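Local coordinates for START domain-containing protein 10 (Homo sapiens, PDB 6SER) that transfers phosphatidylcholine and phosphatidylethanolamine between membranes, preferring lipids with a palmitoyl or stearoyl chain at sn-1 and an unsaturated chain at sn-2, at residues 88-94 with 221-226. Residues are numbered along the deposited sequence; the frame is centred on the assembly and turned at random.
With PO4 (phosphate ion), chain B.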
# COMPACT_ATOMS: atom_id res chain seq x y z
N ASP A 88 4.79 -6.89 7.30
CA ASP A 88 4.93 -8.35 7.43
C ASP A 88 4.22 -9.05 6.28
O ASP A 88 3.05 -9.41 6.37
CB ASP A 88 4.36 -8.81 8.77
CG ASP A 88 4.81 -10.22 9.13
OD1 ASP A 88 5.20 -10.43 10.30
OD2 ASP A 88 4.78 -11.11 8.25
N ILE A 89 4.98 -9.31 5.20
CA ILE A 89 4.43 -10.01 4.03
C ILE A 89 3.82 -11.34 4.43
O ILE A 89 2.74 -11.72 3.96
CB ILE A 89 5.50 -10.19 2.94
CG1 ILE A 89 5.77 -8.87 2.22
CG2 ILE A 89 5.06 -11.22 1.92
CD1 ILE A 89 7.06 -8.26 2.58
N GLU A 90 4.51 -12.09 5.30
CA GLU A 90 4.04 -13.42 5.68
C GLU A 90 2.68 -13.36 6.36
O GLU A 90 1.80 -14.18 6.08
CB GLU A 90 5.06 -14.08 6.61
CG GLU A 90 4.54 -15.38 7.18
CD GLU A 90 5.50 -16.02 8.19
OE1 GLU A 90 5.41 -17.24 8.35
OE2 GLU A 90 6.32 -15.32 8.81
N TYR A 91 2.50 -12.41 7.29
CA TYR A 91 1.24 -12.23 8.01
C TYR A 91 0.07 -11.85 7.09
O TYR A 91 -1.08 -12.12 7.46
CB TYR A 91 1.42 -11.14 9.07
CG TYR A 91 0.30 -11.00 10.07
CD1 TYR A 91 -0.15 -12.10 10.80
CD2 TYR A 91 -0.27 -9.76 10.33
CE1 TYR A 91 -1.16 -11.96 11.74
CE2 TYR A 91 -1.28 -9.61 11.28
CZ TYR A 91 -1.72 -10.71 11.97
OH TYR A 91 -2.72 -10.57 12.90
N ARG A 92 0.33 -11.23 5.93
CA ARG A 92 -0.75 -10.82 5.04
C ARG A 92 -1.71 -11.96 4.75
O ARG A 92 -2.93 -11.79 4.77
CB ARG A 92 -0.20 -10.28 3.72
CG ARG A 92 -0.15 -8.76 3.61
CD ARG A 92 -1.47 -8.13 3.11
NE ARG A 92 -1.38 -6.67 3.15
CZ ARG A 92 -2.23 -5.83 2.57
NH1 ARG A 92 -3.27 -6.28 1.88
NH2 ARG A 92 -2.04 -4.52 2.68
N LYS A 93 -1.18 -13.15 4.48
CA LYS A 93 -2.05 -14.27 4.17
C LYS A 93 -2.87 -14.73 5.37
O LYS A 93 -3.85 -15.45 5.18
CB LYS A 93 -1.24 -15.44 3.64
CG LYS A 93 -0.87 -15.28 2.19
CD LYS A 93 0.06 -16.39 1.76
CE LYS A 93 0.42 -16.25 0.31
NZ LYS A 93 1.38 -17.29 -0.12
N LYS A 94 -2.49 -14.33 6.58
CA LYS A 94 -3.28 -14.72 7.74
C LYS A 94 -4.59 -13.93 7.82
O LYS A 94 -5.64 -14.52 8.09
CB LYS A 94 -2.46 -14.55 9.02
CG LYS A 94 -3.15 -15.01 10.30
CD LYS A 94 -3.32 -16.53 10.38
CE LYS A 94 -4.07 -16.93 11.66
NZ LYS A 94 -4.25 -18.40 11.79
N LYS A 221 -4.42 -9.02 16.92
CA LYS A 221 -3.98 -10.41 16.96
C LYS A 221 -2.50 -10.56 16.62
O LYS A 221 -1.96 -11.66 16.77
CB LYS A 221 -4.83 -11.25 16.00
CG LYS A 221 -6.29 -11.41 16.45
CD LYS A 221 -6.43 -12.50 17.51
CE LYS A 221 -7.81 -12.51 18.16
NZ LYS A 221 -7.84 -11.67 19.40
N TYR A 222 -1.82 -9.48 16.21
CA TYR A 222 -0.47 -9.63 15.68
C TYR A 222 0.55 -10.05 16.73
O TYR A 222 1.30 -11.01 16.48
CB TYR A 222 -0.03 -8.36 14.95
CG TYR A 222 1.35 -8.51 14.34
CD1 TYR A 222 1.57 -9.38 13.27
CD2 TYR A 222 2.44 -7.80 14.83
CE1 TYR A 222 2.82 -9.53 12.71
CE2 TYR A 222 3.70 -7.94 14.27
CZ TYR A 222 3.89 -8.81 13.21
OH TYR A 222 5.14 -8.96 12.66
N PRO A 223 0.65 -9.39 17.90
CA PRO A 223 1.70 -9.79 18.86
C PRO A 223 1.68 -11.27 19.20
O PRO A 223 2.74 -11.91 19.20
CB PRO A 223 1.39 -8.92 20.09
CG PRO A 223 0.76 -7.67 19.48
CD PRO A 223 -0.11 -8.22 18.39
N GLU A 224 0.50 -11.85 19.43
CA GLU A 224 0.40 -13.27 19.73
C GLU A 224 0.78 -14.13 18.53
O GLU A 224 1.49 -15.13 18.67
CB GLU A 224 -1.01 -13.62 20.20
CG GLU A 224 -1.32 -13.14 21.62
CD GLU A 224 -2.77 -13.38 22.01
OE1 GLU A 224 -3.64 -13.44 21.11
OE2 GLU A 224 -3.04 -13.51 23.23
N TRP A 225 0.31 -13.75 17.34
CA TRP A 225 0.67 -14.50 16.14
C TRP A 225 2.17 -14.43 15.88
O TRP A 225 2.81 -15.45 15.58
CB TRP A 225 -0.12 -13.98 14.94
CG TRP A 225 0.14 -14.75 13.69
CD1 TRP A 225 -0.57 -15.82 13.22
CD2 TRP A 225 1.19 -14.52 12.74
NE1 TRP A 225 -0.04 -16.27 12.04
CE2 TRP A 225 1.05 -15.49 11.72
CE3 TRP A 225 2.23 -13.59 12.65
CZ2 TRP A 225 1.91 -15.56 10.63
CZ3 TRP A 225 3.09 -13.65 11.56
CH2 TRP A 225 2.93 -14.63 10.56
N LYS A 226 2.75 -13.24 15.98
CA LYS A 226 4.16 -13.07 15.65
C LYS A 226 5.06 -13.78 16.66
O LYS A 226 6.15 -14.22 16.31
CB LYS A 226 4.49 -11.57 15.57
CG LYS A 226 5.90 -11.22 15.11
CD LYS A 226 6.31 -11.98 13.85
CE LYS A 226 7.63 -11.44 13.30
NZ LYS A 226 8.23 -12.36 12.31
P PO4 B . -0.63 -20.13 11.32
O1 PO4 B . -0.39 -18.94 10.58
O2 PO4 B . -1.43 -21.01 10.58
O3 PO4 B . -1.30 -19.78 12.50
O4 PO4 B . 0.59 -20.79 11.63
O HOH W 1 6.57 -12.78 10.30
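Tyr91 and Tyr222 meet edge-to-face. The edge of the Tyr222 ring points at one face of Tyr91, with Tyr222 CD1 3.4 Å above that plane and over its centre. The ring planes are 63° apart. Lys226 CB lies over one face of Tyr222, offset toward the rim, and Asp88 OD1 sits in plane at its edge. Trp225 has Tyr91 CD1 over one face, 3.4 Å from Trp225 CE3. The Tyr91 ring and the six-membered ring of Trp225 lie oblique, planes 49° apart. Glu90 CG lies in plane at the Trp225 edge, near CH2. Trp225 NE1 donates to O1 of a phosphate ion at 3.1 Å, at the indole edge and in its plane. The ion probably comes from the crystallisation liquor; Lys94 NZ reaches it by a weak bond, and His229 NE2 is hydrogen-bonded to it too. The Lys94 chain, bent at chi2 (69°), crosses Trp225 obliquely on its way there.

The aromatic cluster joins the short helix 89-95 to the C-terminal end of helix 197-227, the long helix of the START helix-grip fold. Tyr91 OH bonds to Ala218 O, one turn before Tyr222.

Asp88 N-caps the short helix and also bridges to the long one. Its OD2 accepts from Tyr91 N, met from above the carboxylate plane. Its OD1 accepts from Tyr222 OH at 2.8 Å through the anti lone pair. A water links OD1, Glu90 OE2 and Lys226 NZ, accepting from NZ at 2.6 Å. Phe233 O is another partner of that ammonium.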